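Alpha-Amylase (Thermotoga maritima, PDB 2B5D) belongs to glycoside hydrolase family 57 and is built on that family's incomplete barrel of parallel strands ringed by helices, extended by further, largely helical parts. Local coordinates at residues F8-L13 against A346-E351; F51-I57 against G135-V140; W246-Y252 against W357-F363. All blocks are in the same frame, centred on the assembly; numbering follows the deposited sequence.

Overall arrangement
From the N terminus, strand 3-11 comes first and becomes a central strand of the barrel sheet. Contact 2 opens at 51-57 and closes at 135-140 after a largely helical excursion, so its loop lies entirely within the much longer one that contact 1 closes when 346-351 returns to 8-13. Contact 3 opens at 246-252, before contact 1 has closed, and ends at 357-363 just after it; the two therefore cross along the chain. Contacts 1 and 2 share the sheet and touch directly, since strands 3-11 and 53-57 are neighbours. Contact 3 lies outside the sheet and meets contact 1 where Trp246 packs against Phe348.

Contact 1. Residues F8-L13 against A346-E351; sequences FLHAHL and APFDAE
Strands 3-11 and 343-349 pair here as parallel neighbours in the barrel sheet of the family 57 fold, Phe8 facing Pro347, Leu9 facing Phe348 and His10 facing Asp349. The pairing brings a late strand of the sheet back to the first one, and most of its residues are buried. Phe348 is gripped twice by strand 3-11: its N gives a hydrogen bond of 2.6 Å to Phe8 O, and its O accepts from His10 N at 2.8 Å. A bond from Phe8 N to Ala346 O extends the ladder at one end, and at the other Ala350 N donates to His10 O at 2.7 Å.

Phe8, His10, Pro347 and Asp349 point to one side of the sheet, where Phe8 and His10 meet the ring of Trp182, while Leu9 and Phe348 point to the other and Leu9 packs on Leu41 of helix 27-47. The Phe8 ring crosses Pro347 at about a right angle; a chi1 of -180° turns it away from its own N and sets CD2 3.8 Å from Pro347 CB. His10 sends its imidazole to partners beyond the pair, ND1 bonding to Ser56 OG and NE2 to His146 NE2, which holds the ring at both nitrogens. Asp349 OD1 lies at the edge of this ring, near its plane, 4.5 Å from His10 CD2.

Just past the last bridge comes Ala350, whose CB lies 4.0 Å from Ala11 CB and only 3.2 Å from His10 O.

Contact 2. Residues F51-I57 against G135-V140; sequences FRLTMSI and GKLEIV
Lys136, Leu137 and Phe51 carry most of this contact, which joins the two parallel strands of a beta-alpha-beta crossover in the barrel: strand 53-57 leads through four helices back to its neighbour 137-142. Gly135, with positive phi, brings the chain out of helix 125-134 just ahead of the second strand.

Lys136 lays its aliphatic part across the Phe51 ring at about a right angle. Its CB sits over one face as a CH-pi contact, 3.8 Å from the ring centroid and 22° off the normal. A chi1 of 74° tucks the Phe51 ring between its own backbone N and carbonyl carbon, and CE2 comes within 3.2 Å of Lys136 O. That same oxygen accepts from Leu53 N at 2.9 Å, the first rung of the ladder, which continues through Glu138 and Val140 and fades to a weak bond at Ile57 N.

Leu137 lies side by side with Leu53, both pointing to the face where Met55 and Ile139 also sit, and Tyr131 of helix 125-134 packs against it. The CD1 branch of Leu137 makes the closest touches: it is 3.8 Å from Leu53 CD2, 3.8 Å from Met55 SD and 3.4 Å from Leu53 O.

Contact 3. Residues W246-Y252 against W357-F363; sequences WSAAVGY and WFEGVFF
Aromatic side chains make up the whole contact, Trp246 and Tyr252 on one side and Trp357 and Phe363 on the other; no hydrogen bond passes between them. In the offset edge-to-face pair, the benzo edge of Trp246 is driven toward the face of Phe363, with planes at 76° and Trp246 CH2 3.4 Å from Phe363 CE2. A chi1 of 174° at Phe363 swings its ring off helix 360-373 to receive that edge.

Two oblique pairs flank it. Trp246 CZ3 meets Trp357 CZ3 at 3.8 Å, their six-membered rings inclined at 32°, and Tyr252 CD1 comes to 4.2 Å from Phe363 CE1. Tyr252 meets Trp357 through its CB instead, 4.3 Å from Trp357 CZ2. Together the four side chains make an aromatic cluster that packs the loop following strand 233-236 against the start of helix 360-373, with Phe323 of helix 309-338 also in touch. Phe348 and Phe353 add further edge-to-face pairs with Trp246.

Polar bonds lie outside the cluster. A type I turn from Trp357 to Gly360 leads into the helix. Tyr252 OH bonds to Asp322 OD2, while its side chain also packs on Phe213 of the second subunit.

Contact 1. Residues F8-L13 against A346-E351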
# COMPACT_ATOMS: atom_id res chain seq x y z
N PHE A 8 -27.39 30.43 -0.25
CA PHE A 8 -27.54 29.18 -0.97
C PHE A 8 -26.75 28.05 -0.28
O PHE A 8 -25.54 28.17 -0.06
CB PHE A 8 -27.14 29.34 -2.46
CG PHE A 8 -27.29 28.07 -3.25
CD1 PHE A 8 -28.46 27.81 -3.99
CD2 PHE A 8 -26.29 27.11 -3.21
CE1 PHE A 8 -28.63 26.60 -4.69
CE2 PHE A 8 -26.46 25.88 -3.89
CZ PHE A 8 -27.61 25.63 -4.65
N LEU A 9 -27.44 26.96 0.05
CA LEU A 9 -26.84 25.73 0.54
C LEU A 9 -26.83 24.63 -0.50
O LEU A 9 -27.91 24.20 -0.99
CB LEU A 9 -27.64 25.20 1.74
CG LEU A 9 -27.73 26.08 2.99
CD1 LEU A 9 -28.45 25.33 4.12
CD2 LEU A 9 -26.37 26.60 3.42
N HIS A 10 -25.63 24.14 -0.78
CA HIS A 10 -25.43 22.97 -1.62
C HIS A 10 -25.38 21.65 -0.80
O HIS A 10 -24.40 21.39 -0.04
CB HIS A 10 -24.14 23.13 -2.43
CG HIS A 10 -23.86 21.98 -3.34
ND1 HIS A 10 -24.82 21.43 -4.16
CD2 HIS A 10 -22.70 21.32 -3.61
CE1 HIS A 10 -24.28 20.45 -4.86
NE2 HIS A 10 -22.99 20.38 -4.57
N ALA A 11 -26.44 20.85 -0.93
CA ALA A 11 -26.62 19.56 -0.25
C ALA A 11 -26.42 18.40 -1.22
O ALA A 11 -27.28 18.06 -2.07
CB ALA A 11 -28.00 19.46 0.43
N HIS A 12 -25.24 17.81 -1.12
CA HIS A 12 -24.86 16.71 -1.99
C HIS A 12 -24.09 15.63 -1.24
O HIS A 12 -23.25 15.94 -0.39
CB HIS A 12 -23.96 17.25 -3.10
CG HIS A 12 -23.45 16.17 -4.01
ND1 HIS A 12 -22.12 15.84 -4.12
CD2 HIS A 12 -24.12 15.30 -4.81
CE1 HIS A 12 -21.98 14.86 -4.99
NE2 HIS A 12 -23.18 14.52 -5.43
N LEU A 13 -24.38 14.37 -1.55
CA LEU A 13 -23.48 13.25 -1.27
C LEU A 13 -23.44 12.34 -2.47
O LEU A 13 -24.47 12.22 -3.18
CB LEU A 13 -23.91 12.49 -0.00
CG LEU A 13 -23.70 13.27 1.32
CD1 LEU A 13 -24.43 12.66 2.51
CD2 LEU A 13 -22.19 13.41 1.57
N ALA A 346 -24.69 34.19 -1.77
CA ALA A 346 -23.75 33.53 -0.83
C ALA A 346 -24.05 32.02 -0.68
O ALA A 346 -24.95 31.62 0.09
CB ALA A 346 -23.78 34.26 0.53
N PRO A 347 -23.38 31.19 -1.50
CA PRO A 347 -23.50 29.75 -1.48
C PRO A 347 -22.49 29.03 -0.59
O PRO A 347 -21.29 29.33 -0.62
CB PRO A 347 -23.24 29.36 -2.93
CG PRO A 347 -22.30 30.35 -3.39
CD PRO A 347 -22.54 31.62 -2.64
N PHE A 348 -22.98 28.05 0.15
CA PHE A 348 -22.12 27.23 0.97
C PHE A 348 -22.50 25.80 0.83
O PHE A 348 -23.67 25.48 0.66
CB PHE A 348 -22.20 27.70 2.43
CG PHE A 348 -22.09 29.18 2.54
CD1 PHE A 348 -23.17 29.95 2.95
CD2 PHE A 348 -20.91 29.82 2.10
CE1 PHE A 348 -23.05 31.33 3.00
CE2 PHE A 348 -20.79 31.19 2.12
CZ PHE A 348 -21.87 31.96 2.58
N ASP A 349 -21.48 24.96 0.88
CA ASP A 349 -21.64 23.56 1.18
C ASP A 349 -22.52 23.32 2.40
O ASP A 349 -22.24 23.82 3.47
CB ASP A 349 -20.26 23.00 1.42
CG ASP A 349 -20.07 21.74 0.71
OD1 ASP A 349 -19.59 21.78 -0.46
OD2 ASP A 349 -20.44 20.70 1.32
N ALA A 350 -23.59 22.57 2.25
CA ALA A 350 -24.56 22.39 3.36
C ALA A 350 -23.98 21.83 4.67
O ALA A 350 -24.42 22.23 5.76
CB ALA A 350 -25.73 21.54 2.91
N GLU A 351 -23.03 20.89 4.54
CA GLU A 351 -22.48 20.16 5.68
C GLU A 351 -21.58 21.02 6.54
O GLU A 351 -21.29 20.66 7.70
CB GLU A 351 -21.68 18.92 5.24
CG GLU A 351 -20.80 19.12 3.98
CD GLU A 351 -21.49 18.54 2.72
OE1 GLU A 351 -20.90 17.64 2.06
OE2 GLU A 351 -22.64 18.98 2.42
O HOH W 1 -22.89 19.39 0.04
O HOH W 2 -24.52 17.39 2.06

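Contact 2. Residues F51-I57 against G135-V140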
# COMPACT_ATOMS: atom_id res chain seq x y z
N PHE A 51 -38.38 32.55 7.02
CA PHE A 51 -37.06 32.52 6.42
C PHE A 51 -37.24 32.55 4.89
O PHE A 51 -38.34 32.32 4.40
CB PHE A 51 -36.29 31.25 6.88
CG PHE A 51 -36.78 29.97 6.24
CD1 PHE A 51 -37.90 29.30 6.75
CD2 PHE A 51 -36.15 29.47 5.09
CE1 PHE A 51 -38.37 28.15 6.13
CE2 PHE A 51 -36.62 28.32 4.47
CZ PHE A 51 -37.72 27.66 4.99
N ARG A 52 -36.16 32.84 4.18
CA ARG A 52 -36.05 32.56 2.74
C ARG A 52 -34.70 31.91 2.47
O ARG A 52 -33.65 32.45 2.84
CB ARG A 52 -36.17 33.83 1.88
CG ARG A 52 -37.51 34.52 1.85
CD ARG A 52 -38.62 33.61 1.38
NE ARG A 52 -39.83 34.38 1.23
CZ ARG A 52 -40.75 34.55 2.18
NH1 ARG A 52 -41.80 35.30 1.93
NH2 ARG A 52 -40.62 33.96 3.37
N LEU A 53 -34.72 30.76 1.79
CA LEU A 53 -33.50 30.00 1.54
C LEU A 53 -33.64 29.18 0.27
O LEU A 53 -34.69 28.60 -0.01
CB LEU A 53 -33.18 29.09 2.74
CG LEU A 53 -32.05 28.06 2.64
CD1 LEU A 53 -30.71 28.73 2.77
CD2 LEU A 53 -32.21 26.87 3.65
N THR A 54 -32.56 29.19 -0.51
CA THR A 54 -32.41 28.35 -1.67
C THR A 54 -31.39 27.24 -1.43
O THR A 54 -30.34 27.46 -0.84
CB THR A 54 -31.98 29.20 -2.89
OG1 THR A 54 -32.73 30.44 -2.89
CG2 THR A 54 -32.21 28.46 -4.20
N MET A 55 -31.69 26.04 -1.90
CA MET A 55 -30.75 24.93 -1.74
C MET A 55 -30.88 23.95 -2.90
O MET A 55 -31.88 23.90 -3.56
CB MET A 55 -30.96 24.21 -0.39
CG MET A 55 -32.28 23.50 -0.27
SD MET A 55 -32.58 22.72 1.33
CE MET A 55 -31.36 21.39 1.39
N SER A 56 -29.80 23.23 -3.15
CA SER A 56 -29.79 22.06 -4.01
C SER A 56 -30.00 20.86 -3.13
O SER A 56 -29.57 20.84 -1.96
CB SER A 56 -28.41 21.94 -4.68
OG SER A 56 -27.43 21.63 -3.71
N ILE A 57 -30.72 19.88 -3.67
CA ILE A 57 -30.67 18.52 -3.17
C ILE A 57 -30.39 17.70 -4.40
O ILE A 57 -31.27 17.57 -5.28
CB ILE A 57 -31.97 18.09 -2.47
CG1 ILE A 57 -32.33 19.14 -1.41
CG2 ILE A 57 -31.79 16.69 -1.84
CD1 ILE A 57 -33.57 18.83 -0.61
N GLY A 135 -43.02 28.42 -0.23
CA GLY A 135 -42.29 29.51 -0.91
C GLY A 135 -41.14 30.08 -0.09
O GLY A 135 -40.38 30.92 -0.56
N LYS A 136 -41.01 29.62 1.14
CA LYS A 136 -39.91 30.01 2.02
C LYS A 136 -38.62 29.30 1.61
O LYS A 136 -37.51 29.86 1.78
CB LYS A 136 -40.26 29.67 3.47
CG LYS A 136 -41.60 30.23 3.95
CD LYS A 136 -41.70 30.25 5.47
CE LYS A 136 -42.35 28.96 6.01
NZ LYS A 136 -43.39 29.28 7.05
N LEU A 137 -38.76 28.09 1.08
CA LEU A 137 -37.63 27.33 0.56
C LEU A 137 -37.77 27.19 -0.95
O LEU A 137 -38.88 27.04 -1.48
CB LEU A 137 -37.58 25.94 1.20
CG LEU A 137 -36.38 25.06 0.88
CD1 LEU A 137 -35.07 25.63 1.52
CD2 LEU A 137 -36.65 23.69 1.41
N GLU A 138 -36.63 27.26 -1.63
CA GLU A 138 -36.50 27.04 -3.05
C GLU A 138 -35.37 25.99 -3.21
O GLU A 138 -34.25 26.17 -2.68
CB GLU A 138 -36.21 28.38 -3.74
CG GLU A 138 -35.66 28.36 -5.15
CD GLU A 138 -36.66 27.87 -6.20
OE1 GLU A 138 -36.26 27.83 -7.38
OE2 GLU A 138 -37.83 27.50 -5.89
N ILE A 139 -35.73 24.87 -3.84
CA ILE A 139 -34.84 23.72 -4.08
C ILE A 139 -34.59 23.58 -5.57
O ILE A 139 -35.52 23.36 -6.34
CB ILE A 139 -35.48 22.39 -3.62
CG1 ILE A 139 -36.09 22.49 -2.23
CG2 ILE A 139 -34.51 21.25 -3.76
CD1 ILE A 139 -37.00 21.38 -1.94
N VAL A 140 -33.32 23.71 -5.95
CA VAL A 140 -32.86 23.53 -7.29
C VAL A 140 -32.31 22.10 -7.49
O VAL A 140 -31.99 21.38 -6.52
CB VAL A 140 -31.82 24.59 -7.60
CG1 VAL A 140 -32.35 25.99 -7.21
CG2 VAL A 140 -30.51 24.31 -6.88

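Contact 3. Residues W246-Y252 against W357-F363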
# COMPACT_ATOMS: atom_id res chain seq x y z
N TRP A 246 -16.30 30.91 6.75
CA TRP A 246 -16.65 29.66 7.45
C TRP A 246 -15.49 28.74 7.73
O TRP A 246 -15.68 27.62 8.17
CB TRP A 246 -17.69 28.91 6.65
CG TRP A 246 -18.71 29.81 6.16
CD1 TRP A 246 -19.03 30.06 4.88
CD2 TRP A 246 -19.53 30.68 6.96
NE1 TRP A 246 -20.02 31.00 4.80
CE2 TRP A 246 -20.35 31.40 6.07
CE3 TRP A 246 -19.65 30.92 8.33
CZ2 TRP A 246 -21.29 32.33 6.51
CZ3 TRP A 246 -20.59 31.83 8.77
CH2 TRP A 246 -21.40 32.53 7.85
N SER A 247 -14.29 29.24 7.47
CA SER A 247 -13.05 28.58 7.76
C SER A 247 -12.85 28.40 9.27
O SER A 247 -13.11 29.31 10.03
CB SER A 247 -11.93 29.46 7.22
OG SER A 247 -10.68 28.86 7.42
N ALA A 248 -12.38 27.22 9.70
CA ALA A 248 -11.93 27.00 11.06
C ALA A 248 -10.59 27.67 11.33
O ALA A 248 -10.28 28.07 12.46
CB ALA A 248 -11.82 25.52 11.35
N ALA A 249 -9.75 27.75 10.30
CA ALA A 249 -8.46 28.40 10.44
C ALA A 249 -8.56 29.94 10.60
O ALA A 249 -7.78 30.55 11.39
CB ALA A 249 -7.55 28.01 9.28
N VAL A 250 -9.50 30.57 9.87
CA VAL A 250 -9.61 32.04 9.89
C VAL A 250 -11.02 32.62 10.08
O VAL A 250 -11.19 33.83 10.10
CB VAL A 250 -8.97 32.69 8.63
CG1 VAL A 250 -7.53 32.19 8.39
CG2 VAL A 250 -9.84 32.48 7.37
N GLY A 251 -12.04 31.80 10.23
CA GLY A 251 -13.39 32.36 10.26
C GLY A 251 -14.13 32.06 11.54
O GLY A 251 -13.53 31.58 12.51
N TYR A 252 -15.42 32.32 11.55
CA TYR A 252 -16.22 32.11 12.76
C TYR A 252 -16.10 30.71 13.37
O TYR A 252 -15.81 30.60 14.55
CB TYR A 252 -17.71 32.39 12.54
CG TYR A 252 -18.05 33.74 11.98
CD1 TYR A 252 -18.89 33.85 10.87
CD2 TYR A 252 -17.57 34.93 12.59
CE1 TYR A 252 -19.24 35.09 10.36
CE2 TYR A 252 -17.92 36.15 12.09
CZ TYR A 252 -18.75 36.22 10.97
OH TYR A 252 -19.08 37.43 10.48
N TRP A 357 -19.23 22.36 11.41
CA TRP A 357 -19.48 23.34 12.42
C TRP A 357 -20.79 22.98 13.10
O TRP A 357 -21.86 23.18 12.53
CB TRP A 357 -19.61 24.70 11.75
CG TRP A 357 -19.71 25.89 12.65
CD1 TRP A 357 -19.24 26.01 13.93
CD2 TRP A 357 -20.27 27.15 12.31
NE1 TRP A 357 -19.49 27.27 14.41
CE2 TRP A 357 -20.12 27.99 13.44
CE3 TRP A 357 -20.89 27.66 11.15
CZ2 TRP A 357 -20.57 29.32 13.44
CZ3 TRP A 357 -21.33 28.97 11.17
CH2 TRP A 357 -21.17 29.78 12.30
N PHE A 358 -20.70 22.48 14.32
CA PHE A 358 -21.85 21.92 15.04
C PHE A 358 -22.97 22.95 15.23
O PHE A 358 -24.15 22.62 15.16
CB PHE A 358 -21.35 21.37 16.39
CG PHE A 358 -22.44 20.92 17.33
CD1 PHE A 358 -23.27 19.86 17.00
CD2 PHE A 358 -22.59 21.53 18.57
CE1 PHE A 358 -24.26 19.43 17.89
CE2 PHE A 358 -23.57 21.11 19.46
CZ PHE A 358 -24.40 20.06 19.13
N GLU A 359 -22.57 24.20 15.45
CA GLU A 359 -23.46 25.29 15.80
C GLU A 359 -23.96 26.03 14.57
O GLU A 359 -24.69 27.01 14.70
CB GLU A 359 -22.72 26.27 16.73
CG GLU A 359 -22.21 25.65 18.06
CD GLU A 359 -20.84 24.98 17.95
OE1 GLU A 359 -20.38 24.69 16.83
OE2 GLU A 359 -20.19 24.74 19.00
N GLY A 360 -23.55 25.58 13.39
CA GLY A 360 -23.91 26.21 12.12
C GLY A 360 -25.39 26.46 11.87
O GLY A 360 -25.76 27.50 11.35
N VAL A 361 -26.26 25.52 12.21
CA VAL A 361 -27.67 25.79 11.88
C VAL A 361 -28.26 26.83 12.85
O VAL A 361 -29.10 27.64 12.45
CB VAL A 361 -28.55 24.50 11.69
CG1 VAL A 361 -27.80 23.42 10.88
CG2 VAL A 361 -29.00 23.96 13.01
N PHE A 362 -27.77 26.81 14.10
CA PHE A 362 -28.08 27.80 15.12
C PHE A 362 -27.70 29.18 14.62
O PHE A 362 -28.48 30.11 14.77
CB PHE A 362 -27.31 27.56 16.45
CG PHE A 362 -27.52 26.20 17.09
CD1 PHE A 362 -26.44 25.49 17.62
CD2 PHE A 362 -28.80 25.64 17.22
CE1 PHE A 362 -26.61 24.23 18.25
CE2 PHE A 362 -28.98 24.39 17.84
CZ PHE A 362 -27.88 23.68 18.35
N PHE A 363 -26.49 29.30 14.09
CA PHE A 363 -26.05 30.51 13.38
C PHE A 363 -27.00 30.92 12.23
O PHE A 363 -27.44 32.07 12.13
CB PHE A 363 -24.61 30.36 12.87
CG PHE A 363 -24.15 31.53 12.02
CD1 PHE A 363 -23.39 32.56 12.57
CD2 PHE A 363 -24.48 31.59 10.65
CE1 PHE A 363 -22.98 33.66 11.79
CE2 PHE A 363 -24.08 32.66 9.86
CZ PHE A 363 -23.34 33.71 10.44